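Local coordinates for protein superoxide dismutase (Acidilobus saccharovorans, PDB 4FFK) that probably catalyses the dismutation of superoxide to dioxygen and hydrogen peroxide at an iron(III) centre, as an iron superoxide dismutase of the iron/manganese family, at residues V177-H182 / N190-Y195; I172-V177 / A210-A215. All coordinates share one frame; numbering follows the deposited sequence.

Contact 1: residues V177-H182 / N190-Y195; sequences VDVFEH and NDRAKY. With FE (Fe (III) ion), chain B.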
ATOM      1  N   VAL A 177      14.081   2.485  13.684  1.00 20.72           N
ATOM      2  CA  VAL A 177      14.788   3.606  13.091  1.00 20.61           C
ATOM      3  C   VAL A 177      13.873   4.156  11.986  1.00 19.53           C
ATOM      4  O   VAL A 177      13.382   3.417  11.163  1.00 21.45           O
ATOM      5  CB  VAL A 177      16.170   3.204  12.530  1.00 20.54           C
ATOM      6  CG1 VAL A 177      16.085   2.018  11.573  1.00 22.67           C
ATOM      7  CG2 VAL A 177      16.844   4.393  11.873  1.00 21.67           C
ATOM      8  N   ASP A 178      13.648   5.439  12.044  1.00 20.21           N
ATOM      9  CA  ASP A 178      12.907   6.166  11.004  1.00 20.12           C
ATOM     10  C   ASP A 178      13.770   6.412   9.813  1.00 19.33           C
ATOM     11  O   ASP A 178      14.893   6.979   9.908  1.00 20.72           O
ATOM     12  CB  ASP A 178      12.556   7.496  11.637  1.00 19.21           C
ATOM     13  CG  ASP A 178      11.589   8.303  10.854  1.00 22.96           C
ATOM     14  OD1 ASP A 178      11.089   7.876   9.833  1.00 22.60           O
ATOM     15  OD2 ASP A 178      11.282   9.374  11.372  1.00 19.59           O
ATOM     16  N   VAL A 179      13.272   6.008   8.646  1.00 18.91           N
ATOM     17  CA  VAL A 179      13.912   6.380   7.390  1.00 18.35           C
ATOM     18  C   VAL A 179      13.002   7.134   6.432  1.00 17.85           C
ATOM     19  O   VAL A 179      13.238   7.185   5.222  1.00 17.97           O
ATOM     20  CB  VAL A 179      14.546   5.190   6.685  1.00 20.14           C
ATOM     21  CG1 VAL A 179      15.645   4.625   7.522  1.00 19.48           C
ATOM     22  CG2 VAL A 179      13.467   4.039   6.445  1.00 19.48           C
ATOM     23  N   PHE A 180      12.003   7.818   6.982  1.00 18.88           N
ATOM     24  CA  PHE A 180      11.496   8.903   6.239  1.00 18.42           C
ATOM     25  C   PHE A 180      12.608   9.916   6.027  1.00 19.77           C
ATOM     26  O   PHE A 180      13.430  10.131   6.901  1.00 19.41           O
ATOM     27  CB  PHE A 180      10.460   9.642   7.034  1.00 18.33           C
ATOM     28  CG  PHE A 180       9.110   9.057   6.964  1.00 19.42           C
ATOM     29  CD1 PHE A 180       8.086   9.844   6.410  1.00 19.65           C
ATOM     30  CD2 PHE A 180       8.840   7.776   7.482  1.00 20.19           C
ATOM     31  CE1 PHE A 180       6.717   9.351   6.386  1.00 17.62           C
ATOM     32  CE2 PHE A 180       7.509   7.269   7.418  1.00 18.20           C
ATOM     33  CZ  PHE A 180       6.483   8.097   6.870  1.00 19.09           C
ATOM     34  N   GLU A 181      12.584  10.556   4.881  1.00 20.28           N
ATOM     35  CA  GLU A 181      13.682  11.459   4.571  1.00 21.40           C
ATOM     36  C   GLU A 181      13.849  12.536   5.612  1.00 20.87           C
ATOM     37  O   GLU A 181      14.944  13.026   5.864  1.00 21.53           O
ATOM     38  CB  GLU A 181      13.419  12.069   3.241  1.00 20.72           C
ATOM     39  CG  GLU A 181      13.700  11.012   2.149  1.00 24.61           C
ATOM     40  CD  GLU A 181      13.182  11.389   0.815  1.00 26.25           C
ATOM     41  OE1 GLU A 181      12.260  12.225   0.696  1.00 22.75           O
ATOM     42  OE2 GLU A 181      13.705  10.860  -0.183  1.00 28.75           O
ATOM     43  N   HIS A 182      12.744  12.963   6.221  1.00 20.43           N
ATOM     44  CA  HIS A 182      12.902  14.041   7.197  1.00 20.67           C
ATOM     45  C   HIS A 182      13.729  13.661   8.434  1.00 21.02           C
ATOM     46  O   HIS A 182      14.241  14.560   9.092  1.00 22.59           O
ATOM     47  CB  HIS A 182      11.565  14.602   7.649  1.00 20.14           C
ATOM     48  CG  HIS A 182      10.761  13.630   8.392  1.00 20.73           C
ATOM     49  ND1 HIS A 182       9.562  13.162   7.905  1.00 23.17           N
ATOM     50  CD2 HIS A 182      10.990  12.972   9.556  1.00 22.61           C
ATOM     51  CE1 HIS A 182       9.061  12.291   8.749  1.00 22.85           C
ATOM     52  NE2 HIS A 182       9.894  12.173   9.783  1.00 22.45           N
ATOM     53  N   ASN A 190      20.396  12.964   0.949  1.00 22.98           N
ATOM     54  CA  ASN A 190      19.899  11.659   0.443  1.00 24.45           C
ATOM     55  C   ASN A 190      20.581  10.429   1.043  1.00 24.93           C
ATOM     56  O   ASN A 190      20.191   9.296   0.745  1.00 24.39           O
ATOM     57  CB  ASN A 190      20.014  11.628  -1.044  1.00 24.25           C
ATOM     58  CG  ASN A 190      21.418  11.533  -1.467  1.00 27.29           C
ATOM     59  OD1 ASN A 190      22.237  12.408  -1.103  1.00 26.15           O
ATOM     60  ND2 ASN A 190      21.755  10.440  -2.170  1.00 30.84           N
ATOM     61  N   ASP A 191      21.623  10.641   1.834  1.00 23.10           N
ATOM     62  CA  ASP A 191      22.470   9.528   2.304  1.00 23.35           C
ATOM     63  C   ASP A 191      21.904   8.814   3.507  1.00 21.39           C
ATOM     64  O   ASP A 191      22.384   8.899   4.665  1.00 21.19           O
ATOM     65  CB  ASP A 191      23.890  10.015   2.620  1.00 25.29           C
ATOM     66  CG  ASP A 191      24.885   8.888   2.606  1.00 27.90           C
ATOM     67  OD1 ASP A 191      24.461   7.690   2.633  1.00 25.04           O
ATOM     68  OD2 ASP A 191      26.101   9.213   2.593  1.00 29.92           O
ATOM     69  N   ARG A 192      20.769   8.146   3.238  1.00 21.20           N
ATOM     70  CA  ARG A 192      20.132   7.387   4.258  1.00 20.41           C
ATOM     71  C   ARG A 192      21.076   6.392   4.896  1.00 21.06           C
ATOM     72  O   ARG A 192      20.994   6.123   6.094  1.00 22.95           O
ATOM     73  CB  ARG A 192      18.970   6.604   3.618  1.00 20.64           C
ATOM     74  CG  ARG A 192      18.211   5.818   4.651  1.00 18.71           C
ATOM     75  CD  ARG A 192      17.245   4.925   3.940  1.00 20.58           C
ATOM     76  NE  ARG A 192      16.105   5.725   3.463  1.00 21.73           N
ATOM     77  CZ  ARG A 192      15.049   5.188   2.841  1.00 22.94           C
ATOM     78  NH1 ARG A 192      14.993   3.887   2.637  1.00 24.09           N
ATOM     79  NH2 ARG A 192      14.057   5.972   2.468  1.00 25.16           N
ATOM     80  N   ALA A 193      21.912   5.804   4.054  1.00 23.97           N
ATOM     81  CA  ALA A 193      22.786   4.730   4.524  1.00 23.99           C
ATOM     82  C   ALA A 193      23.726   5.261   5.621  1.00 24.25           C
ATOM     83  O   ALA A 193      23.985   4.572   6.632  1.00 24.99           O
ATOM     84  CB  ALA A 193      23.528   4.118   3.398  1.00 24.50           C
ATOM     85  N   LYS A 194      24.251   6.475   5.424  1.00 25.05           N
ATOM     86  CA  LYS A 194      25.247   7.009   6.305  1.00 25.35           C
ATOM     87  C   LYS A 194      24.519   7.414   7.574  1.00 24.23           C
ATOM     88  O   LYS A 194      24.991   7.220   8.669  1.00 25.81           O
ATOM     89  CB  LYS A 194      25.922   8.228   5.663  1.00 26.22           C
ATOM     90  CG  LYS A 194      26.833   8.932   6.643  1.00 27.66           C
ATOM     91  CD  LYS A 194      27.501  10.101   5.932  1.00 36.63           C
ATOM     92  CE  LYS A 194      28.131  11.020   6.968  1.00 42.23           C
ATOM     93  NZ  LYS A 194      29.052  12.049   6.304  1.00 46.41           N
ATOM     94  N   TYR A 195      23.277   7.895   7.423  1.00 23.72           N
ATOM     95  CA  TYR A 195      22.448   8.060   8.614  1.00 21.69           C
ATOM     96  C   TYR A 195      22.187   6.801   9.439  1.00 22.11           C
ATOM     97  O   TYR A 195      22.389   6.785  10.673  1.00 22.98           O
ATOM     98  CB  TYR A 195      21.146   8.739   8.187  1.00 23.10           C
ATOM     99  CG  TYR A 195      19.993   8.539   9.102  1.00 23.24           C
ATOM    100  CD1 TYR A 195      19.892   9.222  10.318  1.00 23.46           C
ATOM    101  CD2 TYR A 195      18.955   7.677   8.723  1.00 22.24           C
ATOM    102  CE1 TYR A 195      18.802   9.063  11.127  1.00 24.41           C
ATOM    103  CE2 TYR A 195      17.879   7.480   9.563  1.00 21.74           C
ATOM    104  CZ  TYR A 195      17.785   8.152  10.725  1.00 22.26           C
ATOM    105  OH  TYR A 195      16.678   7.951  11.503  1.00 24.33           O
TER
HETATM  106 FE    FE B 301       9.872  10.678  11.273  1.00 22.90          FE
HETATM  107  O   HOH W   1       8.756   9.423  10.096  1.00 21.62           O

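Contact 2: residues I172-V177 / A210-A215; sequences IPLLAV and ARYQKA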
ATOM      1  N   ILE A 172       5.725  -6.903  18.665  1.00 25.44           N
ATOM      2  CA  ILE A 172       5.985  -5.840  19.598  1.00 25.08           C
ATOM      3  C   ILE A 172       7.302  -5.166  19.206  1.00 25.39           C
ATOM      4  O   ILE A 172       8.357  -5.791  19.244  1.00 23.00           O
ATOM      5  CB  ILE A 172       6.106  -6.408  21.046  1.00 26.14           C
ATOM      6  CG1 ILE A 172       4.828  -7.232  21.371  1.00 28.59           C
ATOM      7  CG2 ILE A 172       6.522  -5.319  22.078  1.00 27.92           C
ATOM      8  CD1 ILE A 172       4.755  -7.757  22.801  1.00 27.89           C
ATOM      9  N   PRO A 173       7.220  -3.904  18.790  1.00 25.55           N
ATOM     10  CA  PRO A 173       8.434  -3.231  18.305  1.00 26.14           C
ATOM     11  C   PRO A 173       9.274  -2.932  19.535  1.00 26.05           C
ATOM     12  O   PRO A 173       8.741  -2.466  20.522  1.00 26.33           O
ATOM     13  CB  PRO A 173       7.906  -1.924  17.714  1.00 26.23           C
ATOM     14  CG  PRO A 173       6.546  -1.695  18.494  1.00 30.14           C
ATOM     15  CD  PRO A 173       5.985  -3.133  18.567  1.00 26.33           C
ATOM     16  N   LEU A 174      10.564  -3.178  19.425  1.00 26.18           N
ATOM     17  CA  LEU A 174      11.474  -2.867  20.513  1.00 26.28           C
ATOM     18  C   LEU A 174      12.333  -1.680  20.173  1.00 27.16           C
ATOM     19  O   LEU A 174      12.657  -0.857  21.059  1.00 27.21           O
ATOM     20  CB  LEU A 174      12.397  -4.051  20.785  1.00 27.63           C
ATOM     21  CG  LEU A 174      11.625  -5.357  20.990  1.00 28.24           C
ATOM     22  CD1 LEU A 174      12.543  -6.555  21.173  1.00 24.91           C
ATOM     23  CD2 LEU A 174      10.696  -5.181  22.145  1.00 29.37           C
ATOM     24  N   LEU A 175      12.729  -1.611  18.903  1.00 26.00           N
ATOM     25  CA  LEU A 175      13.708  -0.642  18.480  1.00 25.15           C
ATOM     26  C   LEU A 175      13.302  -0.275  17.075  1.00 24.93           C
ATOM     27  O   LEU A 175      12.902  -1.133  16.322  1.00 26.02           O
ATOM     28  CB  LEU A 175      15.081  -1.331  18.429  1.00 26.26           C
ATOM     29  CG  LEU A 175      16.193  -0.581  17.709  1.00 25.61           C
ATOM     30  CD1 LEU A 175      16.522   0.755  18.437  1.00 25.80           C
ATOM     31  CD2 LEU A 175      17.377  -1.525  17.637  1.00 28.96           C
ATOM     32  N   ALA A 176      13.374   0.990  16.741  1.00 24.49           N
ATOM     33  CA  ALA A 176      12.884   1.413  15.443  1.00 22.36           C
ATOM     34  C   ALA A 176      13.786   2.498  14.965  1.00 21.23           C
ATOM     35  O   ALA A 176      14.204   3.364  15.747  1.00 22.93           O
ATOM     36  CB  ALA A 176      11.426   1.900  15.582  1.00 19.98           C
ATOM     37  N   VAL A 177      14.081   2.485  13.684  1.00 20.72           N
ATOM     38  CA  VAL A 177      14.788   3.606  13.091  1.00 20.61           C
ATOM     39  C   VAL A 177      13.873   4.156  11.986  1.00 19.53           C
ATOM     40  O   VAL A 177      13.382   3.417  11.163  1.00 21.45           O
ATOM     41  CB  VAL A 177      16.170   3.204  12.530  1.00 20.54           C
ATOM     42  CG1 VAL A 177      16.085   2.018  11.573  1.00 22.67           C
ATOM     43  CG2 VAL A 177      16.844   4.393  11.873  1.00 21.67           C
ATOM     44  N   ALA A 210      14.688  -2.733  28.299  1.00 34.23           N
ATOM     45  CA  ALA A 210      13.551  -2.567  29.210  1.00 35.05           C
ATOM     46  C   ALA A 210      12.265  -2.901  28.458  1.00 35.33           C
ATOM     47  O   ALA A 210      11.349  -3.527  28.996  1.00 35.29           O
ATOM     48  CB  ALA A 210      13.471  -1.153  29.760  1.00 35.31           C
ATOM     49  N   ARG A 211      12.208  -2.473  27.196  1.00 34.68           N
ATOM     50  CA  ARG A 211      11.015  -2.761  26.393  1.00 33.05           C
ATOM     51  C   ARG A 211      10.919  -4.254  26.133  1.00 32.99           C
ATOM     52  O   ARG A 211       9.860  -4.836  26.209  1.00 32.05           O
ATOM     53  CB  ARG A 211      11.054  -1.996  25.075  1.00 32.04           C
ATOM     54  CG  ARG A 211       9.715  -2.072  24.300  1.00 30.80           C
ATOM     55  CD  ARG A 211       9.512  -0.877  23.321  1.00 28.46           C
ATOM     56  NE  ARG A 211       9.576   0.437  23.983  1.00 27.19           N
ATOM     57  CZ  ARG A 211      10.705   1.162  24.078  1.00 28.77           C
ATOM     58  NH1 ARG A 211      11.847   0.702  23.560  1.00 27.45           N
ATOM     59  NH2 ARG A 211      10.691   2.324  24.688  1.00 28.63           N
ATOM     60  N   TYR A 212      12.045  -4.871  25.848  1.00 34.08           N
ATOM     61  CA  TYR A 212      12.081  -6.265  25.575  1.00 35.43           C
ATOM     62  C   TYR A 212      11.679  -7.061  26.816  1.00 35.96           C
ATOM     63  O   TYR A 212      10.964  -8.046  26.697  1.00 35.78           O
ATOM     64  CB  TYR A 212      13.462  -6.632  25.105  1.00 34.98           C
ATOM     65  CG  TYR A 212      13.716  -8.081  24.934  1.00 37.12           C
ATOM     66  CD1 TYR A 212      14.767  -8.693  25.595  1.00 39.29           C
ATOM     67  CD2 TYR A 212      12.927  -8.860  24.100  1.00 36.95           C
ATOM     68  CE1 TYR A 212      15.019 -10.039  25.422  1.00 39.35           C
ATOM     69  CE2 TYR A 212      13.163 -10.171  23.919  1.00 36.81           C
ATOM     70  CZ  TYR A 212      14.215 -10.767  24.593  1.00 35.57           C
ATOM     71  OH  TYR A 212      14.437 -12.077  24.399  1.00 37.45           O
ATOM     72  N   GLN A 213      12.121  -6.604  27.997  1.00 37.83           N
ATOM     73  CA  GLN A 213      11.686  -7.256  29.244  1.00 38.90           C
ATOM     74  C   GLN A 213      10.171  -7.208  29.376  1.00 38.84           C
ATOM     75  O   GLN A 213       9.569  -8.250  29.638  1.00 38.66           O
ATOM     76  CB  GLN A 213      12.378  -6.671  30.490  1.00 39.83           C
ATOM     77  CG  GLN A 213      13.863  -7.010  30.550  1.00 42.33           C
ATOM     78  CD  GLN A 213      14.135  -8.494  30.727  1.00 45.15           C
ATOM     79  OE1 GLN A 213      13.281  -9.248  31.178  1.00 47.79           O
ATOM     80  NE2 GLN A 213      15.332  -8.923  30.358  1.00 49.17           N
ATOM     81  N   LYS A 214       9.592  -6.015  29.204  1.00 38.20           N
ATOM     82  CA  LYS A 214       8.132  -5.820  29.163  1.00 38.62           C
ATOM     83  C   LYS A 214       7.468  -6.726  28.138  1.00 37.58           C
ATOM     84  O   LYS A 214       6.444  -7.346  28.432  1.00 36.89           O
ATOM     85  CB  LYS A 214       7.751  -4.380  28.844  1.00 39.00           C
ATOM     86  CG  LYS A 214       7.589  -3.448  30.011  1.00 41.83           C
ATOM     87  CD  LYS A 214       8.753  -2.487  30.080  1.00 47.77           C
ATOM     88  CE  LYS A 214       8.370  -1.080  29.678  1.00 49.47           C
ATOM     89  NZ  LYS A 214       7.681  -0.418  30.801  1.00 53.16           N
ATOM     90  N   ALA A 215       8.037  -6.794  26.934  1.00 37.27           N
ATOM     91  CA  ALA A 215       7.496  -7.664  25.869  1.00 38.10           C
ATOM     92  C   ALA A 215       7.474  -9.128  26.278  1.00 39.05           C
ATOM     93  O   ALA A 215       6.482  -9.833  26.062  1.00 36.88           O
ATOM     94  CB  ALA A 215       8.273  -7.501  24.567  1.00 37.74           C
TER

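Contact 1: residues V177-H182 / N190-Y195
Tyr195 and Arg192, on the first turn of helix 192-199, dock by a buried, mixed polar and apolar contact against Val177, Asp178 and Val179, where strand 172-178 ends and the chain turns into the iron site. Tyr195 OH donates to Asp178 O at 2.6 Å, in the plane of that carbonyl and with a C=O...donor angle of 146°. The same hydroxyl is hydrogen-bonded to Tyr95 OH, so two partners fix its position. Val177 CG2 lies 3.6 Å from Tyr195 OH, the two side chains running past each other in opposite directions, while Val179 CG1 comes to the edge of the ring. The Arg192 side chain lies roughly perpendicular across Val179. Its chain is extended up to a bend at chi3 (-76°), which turns the guanidinium so that Val179 CB sits over one face, 3.6 Å from Arg192 NE. The polar rim is satisfied by Val138 O, Lys136 O, Gly140 O and Tyr184 OH, which hold the plane in place. On the metal side Asp178 OD2 binds iron at 1.9 Å and His182 NE2 at 2.1 Å, with a water, His43 and His92 completing five ligands. Phe180 N donates to Asp178 OD1 at 3.0 Å, closing an Asx turn that helps orient the carboxylate. Tyr195 thus grips the backbone of a metal ligand from the second shell. Three histidines, one aspartate and a water round a single iron, the last two protein ligands coming from the end of a strand and the turn after it, are the hallmark of the iron/manganese superoxide dismutase active site.

Contact 2: residues I172-V177 / A210-A215
Leu174, Arg211 and Ala215 carry most of this buried packing of strand 172-177 on helix 210-215. Leu174 pushes its two methyl branches against the helix: CD1 reaches Tyr212 CD2 at 3.7 Å, and CD2 settles among Tyr212 CA, Arg211 CG and Ala215 CB. With CG anti to its own carbonyl carbon (chi1 -52°), the Leu174 fork is swung to the helix although its CB starts out to one side. Ala215 CB, one turn on from Arg211, meets Ile172 CG2 at 3.7 Å. Strand and helix run nearly antiparallel; the axes of the two segments make 169° and approach to 8.3 Å, as a C-terminal helix laid against the outer strand of the three-stranded antiparallel sheet in the alpha/beta domain of this superoxide dismutase family. A classic beta bulge sets Leu174 and Leu175 together opposite Leu146 of neighbouring strand 142-148. Arg211 runs alongside Leu174, pointed the other way, CD lying 3.3 Å from Pro173 O; its bend at chi3 (-57°) carries NH1 to Leu174 O, a weak hydrogen bond of 3.1 Å made at the guanidinium edge. The stronger partner of NH1 is Asp207, in a salt bridge, and Arg211 NE donates to Leu221 O of the third subunit. A leucine in place of Arg211 would probably leave the Asp207 carboxylate without its countercharge and Leu221 O of the third subunit without this donor. Leu174 O also accepts from Asn98 ND2.

How the contacts relate
From the N terminus, the chain passes through the long helices 37-66 and 75-97, which supply His43 and His92 to the iron, before strands 142-148 and 155-161 lead to strand 172-178. Both contacts start on that strand and share Val177, contact 2 using residues 172-177 and contact 1 its last two residues and the turn that follows, 177-182. Helix 192-199 then returns to the strand end, closing the short loop of contact 1 after seven intervening residues. Helix 205-216 comes back afterwards to the strand's beginning, closing contact 2, so contact 1 is nested inside the larger loop. Their centres lie about 21 Å apart: contact 1 ties helix 192-199 to the strand end that carries Asp178 toward the iron; contact 2 ties helix 205-216 to the strand's other end.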